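PDB 3ALU: lectin CEL-IV, C-type from Cucumaria echinata, which binds galactose-containing sugars such as raffinose through a calcium ion, as a tetrameric C-type lectin bearing an EPN carbohydrate-recognition motif. Local coordinates for residues A[52-57]-A[61-66]; A[69-74]-A[79-84]; A[85-90]-A[107-112]; A[123-128]-A[133-138]. All coordinates share one frame; numbering follows the deposited sequence.

Interaction 1: residues A[52-57]-A[61-66]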
loop_
_atom_site.group_PDB
_atom_site.type_symbol
_atom_site.label_atom_id
_atom_site.label_comp_id
_atom_site.label_asym_id
_atom_site.label_seq_id
_atom_site.Cartn_x
_atom_site.Cartn_y
_atom_site.Cartn_z
ATOM N N ALA A 52 11.580 -15.020 -10.704
ATOM C CA ALA A 52 10.137 -15.008 -10.585
ATOM C C ALA A 52 9.548 -16.409 -10.717
ATOM O O ALA A 52 9.984 -17.156 -11.571
ATOM C CB ALA A 52 9.545 -14.115 -11.667
ATOM N N SER A 53 8.551 -16.708 -9.903
ATOM C CA SER A 53 7.717 -17.918 -10.136
ATOM C C SER A 53 6.369 -17.465 -10.693
ATOM O O SER A 53 6.063 -16.296 -10.568
ATOM C CB SER A 53 7.540 -18.698 -8.871
ATOM O OG SER A 53 6.844 -18.002 -7.823
ATOM N N ILE A 54 5.590 -18.386 -11.301
ATOM C CA ILE A 54 4.387 -17.983 -12.067
ATOM C C ILE A 54 3.323 -19.011 -11.744
ATOM O O ILE A 54 3.602 -20.225 -11.858
ATOM C CB ILE A 54 4.678 -17.938 -13.585
ATOM C CG1 ILE A 54 5.882 -16.992 -13.880
ATOM C CG2 ILE A 54 3.410 -17.543 -14.385
ATOM C CD1 ILE A 54 6.380 -16.991 -15.343
ATOM N N HIS A 55 2.127 -18.547 -11.343
ATOM C CA HIS A 55 1.134 -19.481 -10.757
ATOM C C HIS A 55 -0.238 -19.431 -11.376
ATOM O O HIS A 55 -1.171 -20.103 -10.901
ATOM C CB HIS A 55 1.065 -19.255 -9.268
ATOM C CG HIS A 55 2.340 -19.621 -8.618
ATOM N ND1 HIS A 55 3.302 -18.686 -8.276
ATOM C CD2 HIS A 55 2.880 -20.832 -8.393
ATOM C CE1 HIS A 55 4.355 -19.319 -7.785
ATOM N NE2 HIS A 55 4.130 -20.619 -7.855
ATOM N N SER A 56 -0.357 -18.669 -12.452
ATOM C CA SER A 56 -1.646 -18.545 -13.153
ATOM C C SER A 56 -1.471 -17.970 -14.543
ATOM O O SER A 56 -0.440 -17.337 -14.853
ATOM C CB SER A 56 -2.647 -17.666 -12.354
ATOM O OG SER A 56 -2.307 -16.280 -12.472
ATOM N N ALA A 57 -2.501 -18.169 -15.390
ATOM C CA ALA A 57 -2.522 -17.613 -16.717
ATOM C C ALA A 57 -2.442 -16.080 -16.708
ATOM O O ALA A 57 -1.822 -15.492 -17.576
ATOM C CB ALA A 57 -3.802 -18.056 -17.444
ATOM N N ALA A 61 0.381 -13.736 -18.215
ATOM C CA ALA A 61 0.063 -12.655 -19.137
ATOM C C ALA A 61 0.736 -11.367 -18.663
ATOM O O ALA A 61 1.248 -10.617 -19.491
ATOM C CB ALA A 61 -1.433 -12.441 -19.255
ATOM N N PHE A 62 0.720 -11.141 -17.357
ATOM C CA PHE A 62 1.325 -9.909 -16.810
ATOM C C PHE A 62 2.833 -9.899 -17.092
ATOM O O PHE A 62 3.378 -8.895 -17.578
ATOM C CB PHE A 62 1.090 -9.766 -15.323
ATOM C CG PHE A 62 1.970 -8.718 -14.715
ATOM C CD1 PHE A 62 3.064 -9.079 -13.938
ATOM C CD2 PHE A 62 1.718 -7.388 -14.957
ATOM C CE1 PHE A 62 3.906 -8.092 -13.406
ATOM C CE2 PHE A 62 2.535 -6.416 -14.434
ATOM C CZ PHE A 62 3.626 -6.754 -13.681
ATOM N N LEU A 63 3.513 -10.999 -16.778
ATOM C CA LEU A 63 4.968 -11.025 -16.997
ATOM C C LEU A 63 5.373 -10.935 -18.464
ATOM O O LEU A 63 6.375 -10.302 -18.804
ATOM C CB LEU A 63 5.649 -12.195 -16.268
ATOM C CG LEU A 63 5.482 -12.187 -14.739
ATOM C CD1 LEU A 63 5.962 -13.489 -14.117
ATOM C CD2 LEU A 63 6.262 -10.927 -14.070
ATOM N N THR A 64 4.568 -11.537 -19.350
ATOM C CA THR A 64 4.809 -11.402 -20.770
ATOM C C THR A 64 4.705 -9.919 -21.207
ATOM O O THR A 64 5.569 -9.432 -21.965
ATOM C CB THR A 64 3.825 -12.256 -21.571
ATOM O OG1 THR A 64 4.063 -13.614 -21.215
ATOM C CG2 THR A 64 4.106 -12.106 -23.058
ATOM N N GLU A 65 3.685 -9.233 -20.683
ATOM C CA GLU A 65 3.439 -7.846 -21.056
ATOM C C GLU A 65 4.586 -7.006 -20.468
ATOM O O GLU A 65 5.058 -6.057 -21.119
ATOM C CB GLU A 65 2.090 -7.369 -20.540
ATOM C CG GLU A 65 1.831 -5.899 -20.919
ATOM C CD GLU A 65 0.360 -5.479 -20.890
ATOM O OE1 GLU A 65 -0.447 -6.070 -20.131
ATOM O OE2 GLU A 65 0.031 -4.522 -21.624
ATOM N N LEU A 66 5.039 -7.355 -19.271
ATOM C CA LEU A 66 6.201 -6.682 -18.686
ATOM C C LEU A 66 7.412 -6.783 -19.605
ATOM O O LEU A 66 8.089 -5.758 -19.920
ATOM C CB LEU A 66 6.504 -7.203 -17.279
ATOM C CG LEU A 66 7.715 -6.555 -16.565
ATOM C CD1 LEU A 66 7.605 -5.033 -16.454
ATOM C CD2 LEU A 66 7.928 -7.198 -15.192
#
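The carbonyl O of Ala57 accepts a hydrogen bond from the N of Ala61 at 2.9 Å, with an N-H...O angle of 149°, and so closes the first turn of helix 57-70. Alanine suits both exposed positions, since its methyl adds little bulk and does not compete for the backbone groups. Just before the turn Ser56 is the N-cap, its OG bonded to the N of Ser59. Deeper in, the contact becomes wholly apolar. The ends of Ile54 and Leu63 meet head on, and Ile54 CG1 approaches Leu63 CD1 to 3.5 Å. CG1 of Ile54 stands anti to its carbonyl carbon (chi1 -56°), which sends the longer branch toward the helix. Ala52 CB adds a looser touch to Leu63 CD1 at 4.4 Å, and Phe17 of strand 15-21 packs against both residues. The whole is a capped helix start folded back on the loop that leads into it, within the core of a C-type lectin domain.

Interaction 2: residues A[69-74]-A[79-84]. With GLA (alpha-D-galactopyranose), chain E; GLC (alpha-D-glucopyranose), chain B; EDO (1,2-ethanediol), chain J.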
loop_
_atom_site.group_PDB
_atom_site.type_symbol
_atom_site.label_atom_id
_atom_site.label_comp_id
_atom_site.label_asym_id
_atom_site.label_seq_id
_atom_site.Cartn_x
_atom_site.Cartn_y
_atom_site.Cartn_z
ATOM N N THR A 69 6.574 -5.067 -23.310
ATOM C CA THR A 69 6.557 -3.580 -23.268
ATOM C C THR A 69 7.921 -2.990 -22.870
ATOM O O THR A 69 8.224 -1.844 -23.252
ATOM C CB THR A 69 5.473 -3.011 -22.344
ATOM O OG1 THR A 69 5.712 -3.417 -20.995
ATOM C CG2 THR A 69 4.095 -3.481 -22.793
ATOM N N SER A 70 8.740 -3.753 -22.130
ATOM C CA SER A 70 10.067 -3.271 -21.735
ATOM C C SER A 70 11.124 -3.444 -22.843
ATOM O O SER A 70 12.086 -2.673 -22.919
ATOM C CB SER A 70 10.540 -3.961 -20.447
ATOM O OG SER A 70 9.626 -3.755 -19.366
ATOM N N LEU A 71 10.949 -4.456 -23.687
ATOM C CA LEU A 71 11.941 -4.813 -24.704
ATOM C C LEU A 71 11.384 -4.759 -26.133
ATOM O O LEU A 71 11.659 -5.659 -26.913
ATOM C CB LEU A 71 12.446 -6.225 -24.421
ATOM C CG LEU A 71 13.567 -6.481 -23.409
ATOM C CD1 LEU A 71 14.103 -5.321 -22.548
ATOM C CD2 LEU A 71 13.488 -7.860 -22.739
ATOM N N PRO A 72 10.632 -3.693 -26.500
ATOM C CA PRO A 72 9.897 -3.824 -27.784
ATOM C C PRO A 72 10.792 -3.971 -29.016
ATOM O O PRO A 72 10.398 -4.642 -29.982
ATOM C CB PRO A 72 9.050 -2.538 -27.844
ATOM C CG PRO A 72 9.790 -1.562 -26.931
ATOM C CD PRO A 72 10.350 -2.394 -25.836
ATOM N N ASP A 73 11.983 -3.373 -28.990
ATOM C CA ASP A 73 12.880 -3.420 -30.156
ATOM C C ASP A 73 13.633 -4.742 -30.219
ATOM O O ASP A 73 14.347 -5.011 -31.195
ATOM C CB ASP A 73 13.907 -2.284 -30.097
ATOM C CG ASP A 73 13.311 -0.931 -30.434
ATOM O OD1 ASP A 73 13.887 0.080 -29.954
ATOM O OD2 ASP A 73 12.295 -0.878 -31.181
ATOM N N LEU A 74 13.526 -5.559 -29.173
ATOM C CA LEU A 74 14.271 -6.811 -29.150
ATOM C C LEU A 74 13.386 -7.980 -29.562
ATOM O O LEU A 74 13.887 -9.068 -29.745
ATOM C CB LEU A 74 14.880 -7.077 -27.776
ATOM C CG LEU A 74 15.828 -6.024 -27.182
ATOM C CD1 LEU A 74 16.436 -6.691 -25.948
ATOM C CD2 LEU A 74 16.925 -5.535 -28.145
ATOM N N TRP A 79 12.286 -17.228 -30.727
ATOM C CA TRP A 79 12.064 -17.256 -29.285
ATOM C C TRP A 79 12.498 -15.967 -28.609
ATOM O O TRP A 79 11.922 -15.586 -27.566
ATOM C CB TRP A 79 12.877 -18.395 -28.666
ATOM C CG TRP A 79 12.570 -19.761 -29.252
ATOM C CD1 TRP A 79 13.135 -20.319 -30.380
ATOM C CD2 TRP A 79 11.658 -20.752 -28.728
ATOM N NE1 TRP A 79 12.616 -21.579 -30.589
ATOM C CE2 TRP A 79 11.716 -21.872 -29.596
ATOM C CE3 TRP A 79 10.791 -20.793 -27.625
ATOM C CZ2 TRP A 79 10.962 -23.026 -29.378
ATOM C CZ3 TRP A 79 10.036 -21.935 -27.398
ATOM C CH2 TRP A 79 10.116 -23.042 -28.293
ATOM N N ALA A 80 13.534 -15.333 -29.155
ATOM C CA ALA A 80 14.198 -14.178 -28.531
ATOM C C ALA A 80 13.288 -12.971 -28.501
ATOM O O ALA A 80 12.578 -12.709 -29.479
ATOM C CB ALA A 80 15.511 -13.822 -29.286
ATOM N N PRO A 81 13.330 -12.198 -27.401
ATOM C CA PRO A 81 14.221 -12.375 -26.245
ATOM C C PRO A 81 13.752 -13.398 -25.186
ATOM O O PRO A 81 12.584 -13.419 -24.816
ATOM C CB PRO A 81 14.261 -10.961 -25.637
ATOM C CG PRO A 81 12.910 -10.387 -25.967
ATOM C CD PRO A 81 12.487 -10.996 -27.275
ATOM N N GLN A 82 14.700 -14.168 -24.651
ATOM C CA GLN A 82 14.393 -15.124 -23.610
ATOM C C GLN A 82 14.846 -14.515 -22.289
ATOM O O GLN A 82 15.941 -13.991 -22.204
ATOM C CB GLN A 82 15.141 -16.413 -23.882
ATOM C CG GLN A 82 14.693 -16.982 -25.186
ATOM C CD GLN A 82 15.384 -18.301 -25.504
ATOM O OE1 GLN A 82 16.346 -18.347 -26.276
ATOM N NE2 GLN A 82 14.899 -19.380 -24.902
ATOM N N VAL A 83 13.995 -14.623 -21.277
ATOM C CA VAL A 83 14.230 -13.989 -19.998
ATOM C C VAL A 83 14.039 -15.046 -18.926
ATOM O O VAL A 83 12.930 -15.639 -18.835
ATOM C CB VAL A 83 13.195 -12.852 -19.807
ATOM C CG1 VAL A 83 13.317 -12.191 -18.418
ATOM C CG2 VAL A 83 13.305 -11.783 -20.972
ATOM N N TYR A 84 15.061 -15.293 -18.100
ATOM C CA TYR A 84 14.970 -16.305 -17.079
ATOM C C TYR A 84 13.885 -16.063 -16.066
ATOM O O TYR A 84 13.666 -14.938 -15.638
ATOM C CB TYR A 84 16.275 -16.452 -16.299
ATOM C CG TYR A 84 17.314 -17.305 -16.947
ATOM C CD1 TYR A 84 17.002 -18.611 -17.417
ATOM C CD2 TYR A 84 18.637 -16.869 -17.015
ATOM C CE1 TYR A 84 18.000 -19.406 -17.990
ATOM C CE2 TYR A 84 19.635 -17.665 -17.575
ATOM C CZ TYR A 84 19.308 -18.958 -18.031
ATOM O OH TYR A 84 20.304 -19.736 -18.608
HETATM C C1 GLA E . 15.973 -24.208 -29.408
HETATM C C2 GLA E . 15.352 -25.427 -28.712
HETATM C C3 GLA E . 13.947 -25.165 -28.193
HETATM C C4 GLA E . 13.912 -23.910 -27.310
HETATM C C5 GLA E . 14.591 -22.747 -28.060
HETATM C C6 GLA E . 14.681 -21.464 -27.217
HETATM O O2 GLA E . 15.264 -26.534 -29.636
HETATM O O3 GLA E . 13.490 -26.318 -27.469
HETATM O O4 GLA E . 14.640 -24.215 -26.115
HETATM O O5 GLA E . 15.928 -23.099 -28.460
HETATM O O6 GLA E . 15.557 -21.726 -26.117
HETATM C C1 GLC B . 12.987 -22.755 -34.061
HETATM C C2 GLC B . 13.426 -21.472 -34.754
HETATM C C3 GLC B . 14.934 -21.486 -34.984
HETATM C C4 GLC B . 15.691 -21.718 -33.683
HETATM C C5 GLC B . 15.190 -22.951 -32.927
HETATM C C6 GLC B . 15.898 -23.033 -31.555
HETATM O O2 GLC B . 12.743 -21.382 -36.009
HETATM O O3 GLC B . 15.327 -20.222 -35.549
HETATM O O4 GLC B . 17.068 -21.918 -34.008
HETATM O O5 GLC B . 13.742 -22.972 -32.849
HETATM O O6 GLC B . 15.277 -23.960 -30.642
HETATM C C1 EDO J . 17.587 -15.008 -25.961
HETATM O O1 EDO J . 17.547 -13.595 -25.863
HETATM C C2 EDO J . 17.226 -15.428 -27.360
HETATM O O2 EDO J . 18.085 -16.486 -27.760
#
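Pro81 packs against Leu71 and Leu74 where the chain leaves helix 57-70, and this apolar side is the closely packed one. The shortest approach is Leu74 O to Pro81 CD at 3.4 Å, the carbonyl lying against the proline ring. Leu71 and Pro81 lie alongside, pointing opposite ways, with Leu71 CD2 4.1 Å from Pro81 CG. The same methyl also reaches Val83 CG2 at 4.3 Å, so one leucine branch serves two neighbours. A compact ring suits position 81, where the preceding peptide bond is cis and the chain bends into strand 82-89; the branched Val83 fits the buried strand that follows. The side chain of Leu74 touches more loosely, its CB 4.3 Å from Pro81 CG.

Whereas Leu71, Pro81 and Val83 are buried, Leu74 and Gln82 are partly exposed. Gln82, extended beyond CG, donates from NE2 to GLA O6 at 2.7 Å, while its OE1 accepts from an ethanediol, probably from the crystallisation liquor. Trp79, itself buried, offers one indole face to the galactose, with CE2 3.4 Å from GLA C5, an arrangement that fits CH-pi stacking. In the ring plane, Trp79 NE1 donates to GLC O5 at 2.9 Å with a nearly straight N-H...O angle of 163°. An aromatic platform beside polar side chains is characteristic of galactose recognition in the C-type lectin sugar site.

Interaction 3: residues A[85-90]-A[107-112]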
loop_
_atom_site.group_PDB
_atom_site.type_symbol
_atom_site.label_atom_id
_atom_site.label_comp_id
_atom_site.label_asym_id
_atom_site.label_seq_id
_atom_site.Cartn_x
_atom_site.Cartn_y
_atom_site.Cartn_z
ATOM N N ILE A 85 13.194 -17.155 -15.724
ATOM C CA ILE A 85 12.332 -17.201 -14.550
ATOM C C ILE A 85 12.857 -18.336 -13.656
ATOM O O ILE A 85 13.817 -19.049 -14.049
ATOM C CB ILE A 85 10.878 -17.436 -14.955
ATOM C CG1 ILE A 85 10.761 -18.760 -15.726
ATOM C CG2 ILE A 85 10.353 -16.241 -15.813
ATOM C CD1 ILE A 85 9.277 -19.071 -16.165
ATOM N N GLY A 86 12.239 -18.533 -12.504
ATOM C CA GLY A 86 12.822 -19.425 -11.470
ATOM C C GLY A 86 12.587 -20.925 -11.660
ATOM O O GLY A 86 12.683 -21.657 -10.696
ATOM N N MET A 87 12.379 -21.364 -12.908
ATOM C CA MET A 87 12.001 -22.776 -13.192
ATOM C C MET A 87 13.201 -23.700 -13.384
ATOM O O MET A 87 14.044 -23.452 -14.244
ATOM C CB MET A 87 11.143 -22.774 -14.473
ATOM C CG MET A 87 10.756 -24.167 -15.025
ATOM S SD MET A 87 10.031 -25.326 -13.846
ATOM C CE MET A 87 8.391 -24.614 -13.625
ATOM N N LYS A 88 13.249 -24.806 -12.617
ATOM C CA LYS A 88 14.301 -25.809 -12.797
ATOM C C LYS A 88 13.623 -27.118 -13.180
ATOM O O LYS A 88 12.692 -27.541 -12.504
ATOM C CB LYS A 88 15.081 -26.004 -11.485
ATOM C CG LYS A 88 15.810 -24.751 -11.033
ATOM C CD LYS A 88 16.617 -25.037 -9.773
ATOM C CE LYS A 88 15.708 -25.179 -8.572
ATOM N NZ LYS A 88 16.421 -25.119 -7.248
ATOM N N VAL A 89 14.081 -27.701 -14.274
ATOM C CA VAL A 89 13.634 -29.034 -14.689
ATOM C C VAL A 89 14.759 -29.983 -14.298
ATOM O O VAL A 89 15.913 -29.815 -14.798
ATOM C CB VAL A 89 13.361 -29.057 -16.218
ATOM C CG1 VAL A 89 12.872 -30.478 -16.635
ATOM C CG2 VAL A 89 12.383 -27.947 -16.599
ATOM N N GLY A 90 14.435 -30.964 -13.433
ATOM C CA GLY A 90 15.439 -31.856 -12.818
ATOM C C GLY A 90 15.697 -33.100 -13.672
ATOM O O GLY A 90 15.800 -33.023 -14.890
ATOM N N ASP A 107 1.226 -24.419 -15.685
ATOM C CA ASP A 107 1.980 -24.939 -16.811
ATOM C C ASP A 107 1.978 -23.914 -17.945
ATOM O O ASP A 107 0.966 -23.757 -18.644
ATOM C CB ASP A 107 1.287 -26.255 -17.262
ATOM C CG ASP A 107 1.819 -26.799 -18.558
ATOM O OD1 ASP A 107 1.316 -27.882 -19.003
ATOM O OD2 ASP A 107 2.709 -26.174 -19.158
ATOM N N GLY A 108 3.110 -23.212 -18.138
ATOM C CA GLY A 108 3.189 -22.187 -19.155
ATOM C C GLY A 108 4.113 -22.527 -20.312
ATOM O O GLY A 108 4.493 -21.669 -21.092
ATOM N N TRP A 109 4.459 -23.798 -20.433
ATOM C CA TRP A 109 5.404 -24.248 -21.440
ATOM C C TRP A 109 4.843 -24.133 -22.870
ATOM O O TRP A 109 3.694 -24.509 -23.123
ATOM C CB TRP A 109 5.726 -25.720 -21.184
ATOM C CG TRP A 109 6.450 -25.989 -19.893
ATOM C CD1 TRP A 109 5.916 -26.513 -18.753
ATOM C CD2 TRP A 109 7.817 -25.659 -19.594
ATOM N NE1 TRP A 109 6.896 -26.604 -17.766
ATOM C CE2 TRP A 109 8.066 -26.079 -18.259
ATOM C CE3 TRP A 109 8.859 -25.080 -20.332
ATOM C CZ2 TRP A 109 9.326 -25.934 -17.637
ATOM C CZ3 TRP A 109 10.136 -24.933 -19.713
ATOM C CH2 TRP A 109 10.347 -25.361 -18.381
ATOM N N VAL A 110 5.659 -23.651 -23.799
ATOM C CA VAL A 110 5.352 -23.703 -25.242
ATOM C C VAL A 110 5.192 -25.203 -25.549
ATOM O O VAL A 110 5.878 -26.038 -24.948
ATOM C CB VAL A 110 6.532 -23.139 -26.074
ATOM C CG1 VAL A 110 6.399 -23.449 -27.569
ATOM C CG2 VAL A 110 6.612 -21.654 -25.905
ATOM N N SER A 111 4.290 -25.538 -26.474
ATOM C CA SER A 111 4.163 -26.929 -26.903
ATOM C C SER A 111 5.497 -27.540 -27.313
ATOM O O SER A 111 6.283 -26.924 -28.048
ATOM C CB SER A 111 3.150 -27.012 -28.047
ATOM O OG SER A 111 3.689 -26.360 -29.192
ATOM N N GLY A 112 5.756 -28.754 -26.809
ATOM C CA GLY A 112 7.046 -29.436 -27.011
ATOM C C GLY A 112 8.166 -29.159 -26.009
ATOM O O GLY A 112 9.249 -29.788 -26.084
#
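Met87 and Trp109 meet at an angle, the thioether chain crossing the benzo part of the indole obliquely. Met87 CG lies 3.5 Å from Trp109 CZ2. Its SD stands 5.2 Å from the centroid of the six-membered ring of Trp109, a Met-aromatic contact. With CG anti to the backbone N (chi1 174°), the methionine leaves the strand toward the tryptophan, then bends at chi2 and chi3 so that sulfur stays near the ring, at a slant to it. Val89 passes the same corner pointing the other way, its CG2 3.7 Å from Trp109 CH2. Residues 87 and 89 thus grip one end of the indole from the same strand face. The NE1 bond to Gln96 OE1 holds the pyrrole part. Separately, the backbone N of Trp109 bonds to Asp107 OD2 at 3.2 Å in an Asx turn that fixes the loop. The flexible methionine chain and branched valine conform to a broad ring; the Trp109 side chain lies about 7 Å from the calcium ion, and its apolar contacts are probably held mainly by dispersion.

Interaction 4: residues A[123-128]-A[133-138]. With CA (calcium ion), chain K; GLA (alpha-D-galactopyranose), chain E; EDO (1,2-ethanediol), chain I.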
loop_
_atom_site.group_PDB
_atom_site.type_symbol
_atom_site.label_atom_id
_atom_site.label_comp_id
_atom_site.label_asym_id
_atom_site.label_seq_id
_atom_site.Cartn_x
_atom_site.Cartn_y
_atom_site.Cartn_z
ATOM N N ALA A 123 12.603 -20.220 -19.217
ATOM C CA ALA A 123 12.685 -18.810 -19.552
ATOM C C ALA A 123 11.415 -18.431 -20.268
ATOM O O ALA A 123 10.865 -19.206 -21.094
ATOM C CB ALA A 123 13.881 -18.539 -20.466
ATOM N N ILE A 124 10.936 -17.227 -19.988
ATOM C CA ILE A 124 9.881 -16.627 -20.816
ATOM C C ILE A 124 10.502 -16.345 -22.165
ATOM O O ILE A 124 11.528 -15.667 -22.253
ATOM C CB ILE A 124 9.348 -15.313 -20.166
ATOM C CG1 ILE A 124 8.422 -15.682 -18.991
ATOM C CG2 ILE A 124 8.621 -14.399 -21.209
ATOM C CD1 ILE A 124 8.012 -14.477 -18.095
ATOM N N ALA A 125 9.910 -16.879 -23.223
ATOM C CA ALA A 125 10.463 -16.663 -24.555
ATOM C C ALA A 125 9.536 -15.657 -25.233
ATOM O O ALA A 125 8.483 -16.023 -25.738
ATOM C CB ALA A 125 10.547 -18.007 -25.314
ATOM N N ALA A 126 9.903 -14.370 -25.231
ATOM C CA ALA A 126 8.946 -13.337 -25.644
ATOM C C ALA A 126 8.909 -13.033 -27.126
ATOM O O ALA A 126 8.102 -12.180 -27.584
ATOM C CB ALA A 126 9.204 -12.014 -24.856
ATOM N N GLY A 127 9.797 -13.682 -27.883
ATOM C CA GLY A 127 9.732 -13.598 -29.341
ATOM C C GLY A 127 8.419 -14.104 -29.886
ATOM O O GLY A 127 7.674 -14.825 -29.206
ATOM N N ASP A 128 8.136 -13.771 -31.140
ATOM C CA ASP A 128 6.836 -14.086 -31.728
ATOM C C ASP A 128 6.572 -15.573 -31.927
ATOM O O ASP A 128 5.425 -15.953 -32.046
ATOM C CB ASP A 128 6.619 -13.350 -33.046
ATOM C CG ASP A 128 6.436 -11.871 -32.865
ATOM O OD1 ASP A 128 6.592 -11.155 -33.861
ATOM O OD2 ASP A 128 6.120 -11.411 -31.754
ATOM N N PHE A 133 5.348 -17.697 -23.796
ATOM C CA PHE A 133 5.321 -18.965 -23.106
ATOM C C PHE A 133 6.739 -19.532 -22.993
ATOM O O PHE A 133 7.675 -19.048 -23.684
ATOM C CB PHE A 133 4.355 -19.925 -23.861
ATOM C CG PHE A 133 2.924 -19.495 -23.766
ATOM C CD1 PHE A 133 2.245 -19.041 -24.901
ATOM C CD2 PHE A 133 2.266 -19.496 -22.541
ATOM C CE1 PHE A 133 0.905 -18.624 -24.808
ATOM C CE2 PHE A 133 0.936 -19.067 -22.435
ATOM C CZ PHE A 133 0.271 -18.613 -23.589
ATOM N N TRP A 134 6.912 -20.547 -22.151
ATOM C CA TRP A 134 8.269 -20.861 -21.674
ATOM C C TRP A 134 9.023 -21.839 -22.568
ATOM O O TRP A 134 8.426 -22.782 -23.122
ATOM C CB TRP A 134 8.275 -21.428 -20.256
ATOM C CG TRP A 134 7.369 -20.755 -19.295
ATOM C CD1 TRP A 134 6.989 -19.448 -19.314
ATOM C CD2 TRP A 134 6.753 -21.355 -18.161
ATOM N NE1 TRP A 134 6.143 -19.202 -18.256
ATOM C CE2 TRP A 134 5.987 -20.350 -17.519
ATOM C CE3 TRP A 134 6.808 -22.653 -17.582
ATOM C CZ2 TRP A 134 5.199 -20.599 -16.355
ATOM C CZ3 TRP A 134 6.032 -22.903 -16.426
ATOM C CH2 TRP A 134 5.234 -21.876 -15.823
ATOM N N ALA A 135 10.334 -21.634 -22.639
ATOM C CA ALA A 135 11.248 -22.608 -23.245
ATOM C C ALA A 135 12.164 -23.110 -22.151
ATOM O O ALA A 135 12.473 -22.359 -21.214
ATOM C CB ALA A 135 12.085 -21.954 -24.350
ATOM N N ASP A 136 12.611 -24.364 -22.231
ATOM C CA ASP A 136 13.718 -24.750 -21.347
ATOM C C ASP A 136 15.036 -24.670 -22.097
ATOM O O ASP A 136 15.078 -24.880 -23.331
ATOM C CB ASP A 136 13.529 -26.114 -20.652
ATOM C CG ASP A 136 13.705 -27.317 -21.608
ATOM O OD1 ASP A 136 13.336 -27.241 -22.789
ATOM O OD2 ASP A 136 14.185 -28.374 -21.139
ATOM N N VAL A 137 16.066 -24.285 -21.353
ATOM C CA VAL A 137 17.379 -24.022 -21.947
ATOM C C VAL A 137 18.448 -24.560 -21.026
ATOM O O VAL A 137 18.224 -24.791 -19.849
ATOM C CB VAL A 137 17.623 -22.482 -22.149
ATOM C CG1 VAL A 137 16.582 -21.823 -23.077
ATOM C CG2 VAL A 137 17.735 -21.727 -20.797
ATOM N N TYR A 138 19.659 -24.738 -21.565
ATOM C CA TYR A 138 20.773 -25.113 -20.700
ATOM C C TYR A 138 21.202 -23.905 -19.872
ATOM O O TYR A 138 21.130 -22.749 -20.335
ATOM C CB TYR A 138 21.933 -25.730 -21.534
ATOM C CG TYR A 138 21.458 -26.979 -22.207
ATOM C CD1 TYR A 138 21.411 -27.072 -23.586
ATOM C CD2 TYR A 138 20.960 -28.035 -21.438
ATOM C CE1 TYR A 138 20.893 -28.235 -24.208
ATOM C CE2 TYR A 138 20.459 -29.183 -22.039
ATOM C CZ TYR A 138 20.434 -29.262 -23.419
ATOM O OH TYR A 138 19.912 -30.392 -24.028
HETATM CA CA CA K . 14.029 -26.361 -24.937
HETATM C C1 GLA E . 15.973 -24.208 -29.408
HETATM C C2 GLA E . 15.352 -25.427 -28.712
HETATM C C3 GLA E . 13.947 -25.165 -28.193
HETATM C C4 GLA E . 13.912 -23.910 -27.310
HETATM C C5 GLA E . 14.591 -22.747 -28.060
HETATM C C6 GLA E . 14.681 -21.464 -27.217
HETATM O O2 GLA E . 15.264 -26.534 -29.636
HETATM O O3 GLA E . 13.490 -26.318 -27.469
HETATM O O4 GLA E . 14.640 -24.215 -26.115
HETATM O O5 GLA E . 15.928 -23.099 -28.460
HETATM O O6 GLA E . 15.557 -21.726 -26.117
HETATM C C1 EDO I . 18.856 -25.328 -25.045
HETATM O O1 EDO I . 19.641 -24.260 -24.501
HETATM C C2 EDO I . 17.945 -24.835 -26.148
HETATM O O2 EDO I . 18.680 -24.937 -27.365
#
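Ala123 and Ala135 form an antiparallel hydrogen-bonded pair, joined twice: Ala123 N donates to Ala135 O and Ala135 N to Ala123 O, each at 2.9 Å. Ala125 N adds a bond to Phe133 O at 3.1 Å, but from above the carbonyl plane, 44° out of it, so this end is less well aligned. Next along the strand, Asp136 holds the calcium ion with both its backbone O and its OD1, each 2.4 Å from the metal. Chi1 of 73° puts its CG between N and the carbonyl carbon, a compact pose that lets backbone and carboxylate chelate together. Glu113, Asn115 and Asn116 complete the protein's share, and GLA O3 and O4 are direct ligands of the calcium. The other carboxylate oxygen, OD2, is held by Ser120 OG, a second-shell bond.

Packing surrounds this polar strip. The Ile124 side chain runs at a slant to the Trp134 indole, CG1 4.0 Å from CD1, whereas Ala125 CB lies 4.3 Å from Ala135 CB. Small alanines suit the face near the sugar, where Ala135 CB comes 3.8 Å from GLA O4. In the sheet, strand 120-125 lies between 134-137 and 82-89; Ile124 touches Leu63 of helix 57-70 and Ile146 of strand 143-148, and the ring of Trp134 meets that of Trp109 edge-to-face.

In the fold
Along the chain, interactions 1 to 4 follow one another. Interactions 1 and 2 share helix 57-70, their centres about 14 Å apart, and interactions 2 and 3 share strand 82-89, about 17 Å apart. Interaction 4 brings strand 120-125 alongside that strand, its centre about 10 Å from interaction 2 and 8 Å from interaction 3. Backbone pairs Val83 with Ile124 and Gly108 with Trp134 tie these neighbours together, and Ile54 packs against Ile85 and Ile124. The helix packs on the sheet, Leu63 touching Ile124. The helix side of interactions 1 and 2 touches a neighbouring subunit, while Trp79 and Gln82 of interaction 2 reach the galactose, as does interaction 4.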